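PDB 5M4V: mambaquaretin-1 from Dendroaspis angusticeps, which acts as a selective antagonist of the vasopressin type 2 receptor, a mamba venom peptide of the Kunitz family. Local coordinates for residues Cys5-Lys10 with Lys39-Arg44; Ala16-Phe21 with Phe33-Cys38. All blocks are in the same frame, centred on the assembly; numbering follows the deposited sequence.

Contact 1 of 2, residues Cys5-Lys10 with Lys39-Arg44; sequences CNLPVK and KGNANR. With PGO (S-1,2-propanediol), chain B.
Asn41 and Asn43 reach across to the 5-10 loop with their side-chain amides and bind two of its carbonyls. Asn41 ND2 gives a fairly straight hydrogen bond to Pro8 O at 2.8 Å, and that oxygen lies in the amide plane. The bond to Leu7 O from Asn43 ND2 is 2.9 Å long and more tilted. Asn43 can reach it because CG stands anti to the backbone N (chi1 -177°). Between the two asparagines, Asn41 OD1 accepts from Asn43 N, which makes an Asx turn. This bond comes from above the amide carbonyl plane. It helps fix how the Asn41 amide is turned.

Leu7 runs past Asn41 in the opposite direction and sets CD1 4.3 Å from Ala42 CB. Lys10 lays its chain along the backbone of the other loop. Its NZ meets Lys39 O at 2.8 Å, nearly on the line of the C=O bond, and donates to O1 of a propanediol, probably from the crystallisation liquor. One water accepts from Lys10 N and sits within bonding distance of Asn41 OD1 and Asn43 O. A second accepts from Asn41 N and lies near Lys10 O.

This pairs two irregular loops of the Kunitz fold, one before strand 18-24 and one between strand 29-35 and helix 48-55. Asn43 OD1 accepts from Tyr23 N of the first strand, and Cys5 is tied to Cys55 of the helix by a disulfide.

Contact 2 of 2, residues Ala16-Phe21 with Phe33-Cys38; sequences AFFSAF and FTYGGC
Phe18 O takes the N-H of Tyr35 at 2.9 Å, in its carbonyl plane, and also receives a CA-H...O contact from Thr34 CA. Phe18 N returns a bond to Tyr35 O. Ala20 and Phe33 form a second hydrogen-bonded antiparallel pair, with Ser19 and Thr34 as the non-hydrogen-bonded pair between them. Ala20 N meets Phe33 O almost head-on (C=O...N 171°). Beyond the strands, Ala16 N binds Gly36 O at 2.9 Å.

Phe18, Ala20, Phe33 and Tyr35 share one face of the sheet. Ala20 CB lies 3.6 Å from Phe33 CE1 and also touches Tyr35 CB. With CG between the backbone N and the carbonyl carbon (chi1 79°), the Phe33 ring swings toward strand 18-24 and turns an edge to Phe21 O, with CE1 3.6 Å from that oxygen. In one of its two conformers, Phe18 brings CD2 within 3.7 Å of Gly37 CA. Gly37 has a positive phi (108°), which suits glycine. Gly37 N lies over the centre of the Tyr35 ring, 3.4 Å above its plane. Thr34, on the other face, meets Phe17 CD2 with CG2 at 3.7 Å.

The contact forms the open end of the twisted beta hairpin of strands 18-24 and 29-35. In the conformer given, Arg44 makes a cation-pi contact with Tyr35, whose OH binds Gly40 N. Phe21 packs on Leu48 and Cys51 of helix 48-55.

Overall arrangement
Contact 1 lies at the surface, although its centre is about 6 Å from that of the chain; contact 2 is partly buried, its centre about 9 Å out. Contact 1 joins two loops, whereas contact 2 joins paired strands. Side-chain amides, a lysine and water do the bonding in contact 1. Contact 2 relies on backbone bonds and on apolar and aromatic side chains. Their centres are about 11 Å apart and they touch directly. Gly40 N is 3.0 Å from Tyr35 OH, a probable hydrogen bond, and Val9 CG2 is 3.6 Å from Phe33 CD2. The loops of contact 1 thus rest on the aromatic face of the hairpin.

Contact 1 of 2, residues Cys5-Lys10 with Lys39-Arg44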
ATOM      1  N   CYS A   5       6.752   0.474   5.437  1.00 11.78           N
ATOM      2  CA  CYS A   5       5.556   1.273   5.382  1.00 11.04           C
ATOM      3  C   CYS A   5       5.788   2.644   4.763  1.00 11.96           C
ATOM      4  O   CYS A   5       4.865   3.248   4.222  1.00 12.82           O
ATOM      5  CB  CYS A   5       5.022   1.453   6.793  1.00 11.75           C
ATOM      6  SG  CYS A   5       4.485  -0.082   7.620  1.00 12.09           S
ATOM      7  N   ASN A   6       7.040   3.141   4.912  1.00 12.36           N
ATOM      8  CA  ASN A   6       7.386   4.443   4.433  1.00 13.66           C
ATOM      9  C   ASN A   6       7.813   4.468   2.990  1.00 14.82           C
ATOM     10  O   ASN A   6       8.089   5.543   2.461  1.00 17.53           O
ATOM     11  CB  ASN A   6       8.488   5.023   5.301  1.00 16.57           C
ATOM     12  CG  ASN A   6       8.062   5.165   6.740  1.00 16.49           C
ATOM     13  OD1 ASN A   6       6.915   5.513   7.040  1.00 18.50           O
ATOM     14  ND2 ASN A   6       8.961   4.836   7.653  1.00 19.78           N
ATOM     15  N   LEU A   7       7.829   3.338   2.300  1.00 13.15           N
ATOM     16  CA  LEU A   7       8.088   3.351   0.859  1.00 13.34           C
ATOM     17  C   LEU A   7       6.933   4.055   0.185  1.00 12.76           C
ATOM     18  O   LEU A   7       5.785   4.041   0.599  1.00 13.24           O
ATOM     19  CB  LEU A   7       8.155   1.907   0.319  1.00 13.96           C
ATOM     20  CG  LEU A   7       9.360   1.090   0.767  1.00 15.70           C
ATOM     21  CD1 LEU A   7       9.163  -0.335   0.353  1.00 17.94           C
ATOM     22  CD2 LEU A   7      10.632   1.691   0.133  1.00 20.15           C
ATOM     23  N   PRO A   8       7.216   4.717  -0.959  1.00 14.02           N
ATOM     24  CA  PRO A   8       6.178   5.427  -1.696  1.00 13.91           C
ATOM     25  C   PRO A   8       5.212   4.450  -2.361  1.00 13.71           C
ATOM     26  O   PRO A   8       5.648   3.421  -2.910  1.00 15.09           O
ATOM     27  CB  PRO A   8       7.009   6.240  -2.728  1.00 16.62           C
ATOM     28  CG  PRO A   8       8.146   5.384  -3.002  1.00 18.49           C
ATOM     29  CD  PRO A   8       8.567   4.794  -1.625  1.00 16.49           C
ATOM     30  N   VAL A   9       3.961   4.829  -2.442  1.00 12.83           N
ATOM     31  CA  VAL A   9       2.976   3.956  -3.140  1.00 12.91           C
ATOM     32  C   VAL A   9       3.349   3.770  -4.590  1.00 12.04           C
ATOM     33  O   VAL A   9       3.763   4.708  -5.298  1.00 13.07           O
ATOM     34  CB  VAL A   9       1.563   4.544  -2.984  1.00 14.22           C
ATOM     35  CG1 VAL A   9       1.442   5.941  -3.547  1.00 15.76           C
ATOM     36  CG2 VAL A   9       0.529   3.622  -3.572  1.00 15.49           C
ATOM     37  N   LYS A  10       3.213   2.524  -5.055  1.00 12.80           N
ATOM     38  CA  LYS A  10       3.718   2.152  -6.363  1.00 13.31           C
ATOM     39  C   LYS A  10       2.700   1.342  -7.142  1.00 12.76           C
ATOM     40  O   LYS A  10       2.644   0.106  -7.046  1.00 13.16           O
ATOM     41  CB  LYS A  10       5.058   1.418  -6.228  1.00 15.07           C
ATOM     42  CG  LYS A  10       5.778   1.253  -7.554  1.00 17.20           C
ATOM     43  CD  LYS A  10       7.114   0.665  -7.394  1.00 20.46           C
ATOM     44  CE  LYS A  10       7.818   0.800  -8.728  1.00 28.39           C
ATOM     45  NZ  LYS A  10       8.689  -0.183  -9.038  1.00 29.99           N
ATOM     46  N   LYS A  39       5.420  -5.138 -10.596  1.00 20.63           N
ATOM     47  CA  LYS A  39       6.528  -4.146 -10.265  1.00 20.96           C
ATOM     48  C   LYS A  39       6.214  -3.305  -9.032  1.00 20.17           C
ATOM     49  O   LYS A  39       6.756  -2.217  -8.918  1.00 25.26           O
ATOM     50  CB  LYS A  39       6.951  -3.226 -11.455  1.00 24.37           C
ATOM     51  CG  LYS A  39       7.344  -4.078 -12.689  1.00 30.29           C
ATOM     52  CD  LYS A  39       7.881  -3.178 -13.780  1.00 41.94           C
ATOM     53  CE  LYS A  39       9.404  -3.086 -13.680  1.00 51.19           C
ATOM     54  NZ  LYS A  39       9.932  -2.082 -14.642  1.00 51.30           N
ATOM     55  N   GLY A  40       5.382  -3.774  -8.155  1.00 17.32           N
ATOM     56  CA  GLY A  40       5.096  -3.026  -6.970  1.00 16.23           C
ATOM     57  C   GLY A  40       6.181  -3.087  -5.893  1.00 16.75           C
ATOM     58  O   GLY A  40       7.214  -3.702  -6.090  1.00 24.02           O
ATOM     59  N   ASN A  41       5.942  -2.492  -4.776  1.00 13.22           N
ATOM     60  CA  ASN A  41       6.851  -2.595  -3.634  1.00 13.61           C
ATOM     61  C   ASN A  41       6.048  -3.110  -2.437  1.00 12.18           C
ATOM     62  O   ASN A  41       4.888  -3.470  -2.545  1.00 13.13           O
ATOM     63  CB  ASN A  41       7.612  -1.301  -3.366  1.00 13.93           C
ATOM     64  CG  ASN A  41       6.741  -0.149  -2.958  1.00 13.44           C
ATOM     65  OD1 ASN A  41       5.679  -0.343  -2.346  1.00 13.32           O
ATOM     66  ND2 ASN A  41       7.175   1.065  -3.230  1.00 14.67           N
ATOM     67  N   ALA A  42       6.723  -3.155  -1.276  1.00 12.87           N
ATOM     68  CA  ALA A  42       6.124  -3.824  -0.087  1.00 12.30           C
ATOM     69  C   ALA A  42       5.095  -2.983   0.608  1.00 11.37           C
ATOM     70  O   ALA A  42       4.377  -3.531   1.480  1.00 12.20           O
ATOM     71  CB  ALA A  42       7.236  -4.189   0.880  1.00 15.04           C
ATOM     72  N   ASN A  43       4.941  -1.698   0.292  1.00 10.70           N
ATOM     73  CA  ASN A  43       3.875  -0.899   0.895  1.00 10.03           C
ATOM     74  C   ASN A  43       2.569  -1.103   0.092  1.00  9.88           C
ATOM     75  O   ASN A  43       2.081  -0.225  -0.617  1.00 10.36           O
ATOM     76  CB  ASN A  43       4.274   0.541   0.956  1.00 10.49           C
ATOM     77  CG  ASN A  43       3.232   1.413   1.640  1.00 10.52           C
ATOM     78  OD1 ASN A  43       2.351   0.911   2.325  1.00 10.50           O
ATOM     79  ND2 ASN A  43       3.334   2.719   1.427  1.00 11.72           N
ATOM     80  N   ARG A  44       2.050  -2.328   0.230  0.50 10.13           N
ATOM     81  CA  ARG A  44       0.909  -2.730  -0.546  0.50 10.51           C
ATOM     82  C   ARG A  44       0.248  -3.886   0.208  0.50 10.29           C
ATOM     83  O   ARG A  44       0.900  -4.880   0.521  0.50 11.75           O
ATOM     84  CB  ARG A  44       1.298  -3.200  -1.937  0.50 11.47           C
ATOM     85  CG  ARG A  44       0.142  -3.695  -2.759  0.50 13.63           C
ATOM     86  CD  ARG A  44       0.388  -4.120  -4.146  0.50 15.29           C
ATOM     87  NE  ARG A  44       0.925  -5.466  -4.223  0.50 14.29           N
ATOM     88  CZ  ARG A  44       2.203  -5.699  -4.470  0.50 14.22           C
ATOM     89  NH1 ARG A  44       3.015  -4.674  -4.611  0.50 15.83           N
ATOM     90  NH2 ARG A  44       2.676  -6.922  -4.680  0.50 18.34           N
TER
HETATM   91  C1  PGO B 101       9.266   0.948 -12.128  1.00 46.19           C
HETATM   92  C2  PGO B 101       7.887   0.841 -12.728  1.00 38.61           C
HETATM   93  C3  PGO B 101       7.614   1.624 -14.044  1.00 39.52           C
HETATM   94  O1  PGO B 101      10.083  -0.027 -11.414  1.00 48.83           O
HETATM   95  O2  PGO B 101       6.766   1.338 -11.745  1.00 29.11           O
HETATM   96  O   HOH W   1       3.150   0.430  -3.022  1.00 12.55           O
HETATM   97  O   HOH W   2       3.110  -1.616  -4.857  1.00 13.27           O

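Contact 2 of 2, residues Ala16-Phe21 with Phe33-Cys38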
ATOM      1  N   ALA A  16      -3.792  -4.025 -14.738  1.00 19.80           N
ATOM      2  CA  ALA A  16      -4.775  -4.913 -14.208  1.00 20.73           C
ATOM      3  C   ALA A  16      -5.523  -4.109 -13.175  1.00 23.77           C
ATOM      4  O   ALA A  16      -5.141  -2.916 -12.837  1.00 23.79           O
ATOM      5  CB  ALA A  16      -4.178  -6.126 -13.659  1.00 21.33           C
ATOM      6  N   PHE A  17      -6.536  -4.623 -12.654  1.00 30.81           N
ATOM      7  CA  PHE A  17      -7.177  -3.572 -11.658  1.00 30.34           C
ATOM      8  C   PHE A  17      -7.306  -4.078 -10.346  1.00 29.17           C
ATOM      9  O   PHE A  17      -8.383  -4.487 -10.079  1.00 39.72           O
ATOM     10  CB  PHE A  17      -8.589  -3.146 -12.204  1.00 35.32           C
ATOM     11  CG  PHE A  17      -8.417  -1.841 -12.938  1.00 38.94           C
ATOM     12  CD1 PHE A  17      -7.722  -1.810 -14.167  1.00 59.76           C
ATOM     13  CD2 PHE A  17      -8.828  -0.684 -12.395  1.00 40.77           C
ATOM     14  CE1 PHE A  17      -7.414  -0.617 -14.814  1.00 54.91           C
ATOM     15  CE2 PHE A  17      -8.574   0.535 -13.023  1.00 61.20           C
ATOM     16  CZ  PHE A  17      -7.890   0.578 -14.254  1.00 68.26           C
ATOM     17  N   PHE A  18      -6.221  -4.235  -9.552  0.52 21.51           N
ATOM     18  CA  PHE A  18      -6.267  -4.885  -8.253  0.52 23.37           C
ATOM     19  C   PHE A  18      -6.557  -3.786  -7.207  0.52 20.14           C
ATOM     20  O   PHE A  18      -5.856  -2.759  -7.159  0.52 23.73           O
ATOM     21  CB  PHE A  18      -4.977  -5.621  -7.892  0.52 22.37           C
ATOM     22  CG  PHE A  18      -4.730  -6.884  -8.688  0.52 21.79           C
ATOM     23  CD1 PHE A  18      -5.539  -8.033  -8.485  0.52 28.28           C
ATOM     24  CD2 PHE A  18      -3.885  -6.849  -9.793  0.52 18.30           C
ATOM     25  CE1 PHE A  18      -5.355  -9.134  -9.242  0.52 30.49           C
ATOM     26  CE2 PHE A  18      -3.721  -7.956 -10.562  0.52 21.35           C
ATOM     27  CZ  PHE A  18      -4.438  -9.138 -10.294  0.52 26.26           C
ATOM     28  N   SER A  19      -7.570  -4.001  -6.426  0.52 19.16           N
ATOM     29  CA  SER A  19      -7.828  -3.115  -5.275  0.52 17.35           C
ATOM     30  C   SER A  19      -6.735  -3.347  -4.256  0.52 15.99           C
ATOM     31  O   SER A  19      -6.400  -4.521  -3.961  0.52 19.39           O
ATOM     32  CB  SER A  19      -9.182  -3.540  -4.684  0.52 18.80           C
ATOM     33  OG  SER A  19      -9.459  -2.881  -3.430  0.52 25.69           O
ATOM     34  N   ALA A  20      -6.144  -2.285  -3.671  1.00 12.69           N
ATOM     35  CA  ALA A  20      -5.136  -2.487  -2.647  1.00 12.16           C
ATOM     36  C   ALA A  20      -5.125  -1.279  -1.709  1.00 10.92           C
ATOM     37  O   ALA A  20      -5.902  -0.340  -1.878  1.00 11.30           O
ATOM     38  CB  ALA A  20      -3.777  -2.703  -3.324  1.00 14.23           C
ATOM     39  N   PHE A  21      -4.257  -1.372  -0.705  1.00 10.13           N
ATOM     40  CA  PHE A  21      -4.119  -0.336   0.302  1.00  9.77           C
ATOM     41  C   PHE A  21      -2.651  -0.087   0.531  1.00  9.27           C
ATOM     42  O   PHE A  21      -1.810  -0.985   0.410  1.00  9.99           O
ATOM     43  CB  PHE A  21      -4.803  -0.797   1.622  1.00 10.83           C
ATOM     44  CG  PHE A  21      -6.254  -0.962   1.431  1.00 10.72           C
ATOM     45  CD1 PHE A  21      -7.169   0.072   1.604  1.00 11.44           C
ATOM     46  CD2 PHE A  21      -6.775  -2.187   1.020  1.00 12.33           C
ATOM     47  CE1 PHE A  21      -8.493  -0.084   1.390  1.00 13.57           C
ATOM     48  CE2 PHE A  21      -8.127  -2.368   0.791  1.00 13.55           C
ATOM     49  CZ  PHE A  21      -8.995  -1.316   0.973  1.00 13.66           C
ATOM     50  N   PHE A  33      -5.489   2.270  -3.141  1.00 11.82           N
ATOM     51  CA  PHE A  33      -4.956   2.559  -4.456  1.00 12.47           C
ATOM     52  C   PHE A  33      -5.276   1.393  -5.352  1.00 13.28           C
ATOM     53  O   PHE A  33      -5.643   0.327  -4.937  1.00 14.54           O
ATOM     54  CB  PHE A  33      -3.452   2.903  -4.425  1.00 12.28           C
ATOM     55  CG  PHE A  33      -2.476   1.722  -4.312  1.00 11.11           C
ATOM     56  CD1 PHE A  33      -2.365   1.005  -3.138  1.00 11.49           C
ATOM     57  CD2 PHE A  33      -1.642   1.386  -5.341  1.00 11.85           C
ATOM     58  CE1 PHE A  33      -1.397   0.024  -2.987  1.00 11.12           C
ATOM     59  CE2 PHE A  33      -0.679   0.391  -5.198  1.00 11.62           C
ATOM     60  CZ  PHE A  33      -0.561  -0.266  -4.018  1.00 11.31           C
ATOM     61  N   THR A  34      -5.085   1.633  -6.660  1.00 14.94           N
ATOM     62  CA  THR A  34      -5.245   0.582  -7.630  1.00 16.02           C
ATOM     63  C   THR A  34      -3.862   0.068  -8.036  1.00 14.41           C
ATOM     64  O   THR A  34      -3.078   0.828  -8.619  1.00 15.89           O
ATOM     65  CB  THR A  34      -6.021   1.059  -8.866  1.00 21.15           C
ATOM     66  OG1 THR A  34      -7.283   1.555  -8.440  1.00 26.11           O
ATOM     67  CG2 THR A  34      -6.217  -0.040  -9.853  1.00 26.80           C
ATOM     68  N   TYR A  35      -3.539  -1.149  -7.684  1.00 13.39           N
ATOM     69  CA  TYR A  35      -2.294  -1.751  -8.094  1.00 12.53           C
ATOM     70  C   TYR A  35      -2.475  -2.341  -9.491  1.00 13.46           C
ATOM     71  O   TYR A  35      -3.419  -3.084  -9.740  1.00 15.14           O
ATOM     72  CB  TYR A  35      -1.887  -2.821  -7.120  1.00 12.64           C
ATOM     73  CG  TYR A  35      -0.628  -3.554  -7.440  1.00 12.45           C
ATOM     74  CD1 TYR A  35       0.565  -2.902  -7.757  1.00 12.30           C
ATOM     75  CD2 TYR A  35      -0.571  -4.986  -7.433  1.00 13.42           C
ATOM     76  CE1 TYR A  35       1.707  -3.589  -8.059  1.00 13.50           C
ATOM     77  CE2 TYR A  35       0.609  -5.661  -7.701  1.00 13.61           C
ATOM     78  CZ  TYR A  35       1.730  -4.929  -8.003  1.00 14.29           C
ATOM     79  OH  TYR A  35       2.929  -5.579  -8.292  1.00 17.00           O
ATOM     80  N   GLY A  36      -1.516  -2.019 -10.370  1.00 13.32           N
ATOM     81  CA  GLY A  36      -1.631  -2.533 -11.765  1.00 14.17           C
ATOM     82  C   GLY A  36      -1.232  -4.004 -11.923  1.00 13.92           C
ATOM     83  O   GLY A  36      -1.469  -4.491 -13.042  1.00 15.53           O
ATOM     84  N   GLY A  37      -0.651  -4.604 -10.910  1.00 13.32           N
ATOM     85  CA  GLY A  37      -0.408  -6.051 -10.934  1.00 14.52           C
ATOM     86  C   GLY A  37       1.022  -6.454 -11.097  1.00 15.20           C
ATOM     87  O   GLY A  37       1.316  -7.630 -10.937  1.00 18.62           O
ATOM     88  N   CYS A  38       1.941  -5.538 -11.419  1.00 15.21           N
ATOM     89  CA  CYS A  38       3.354  -5.859 -11.552  1.00 17.77           C
ATOM     90  C   CYS A  38       4.224  -4.718 -10.988  1.00 16.63           C
ATOM     91  O   CYS A  38       3.884  -3.576 -10.959  1.00 18.21           O
ATOM     92  CB  CYS A  38       3.748  -6.116 -13.008  1.00 20.32           C
ATOM     93  SG  CYS A  38       3.791  -4.631 -14.137  1.00 24.25           S
TER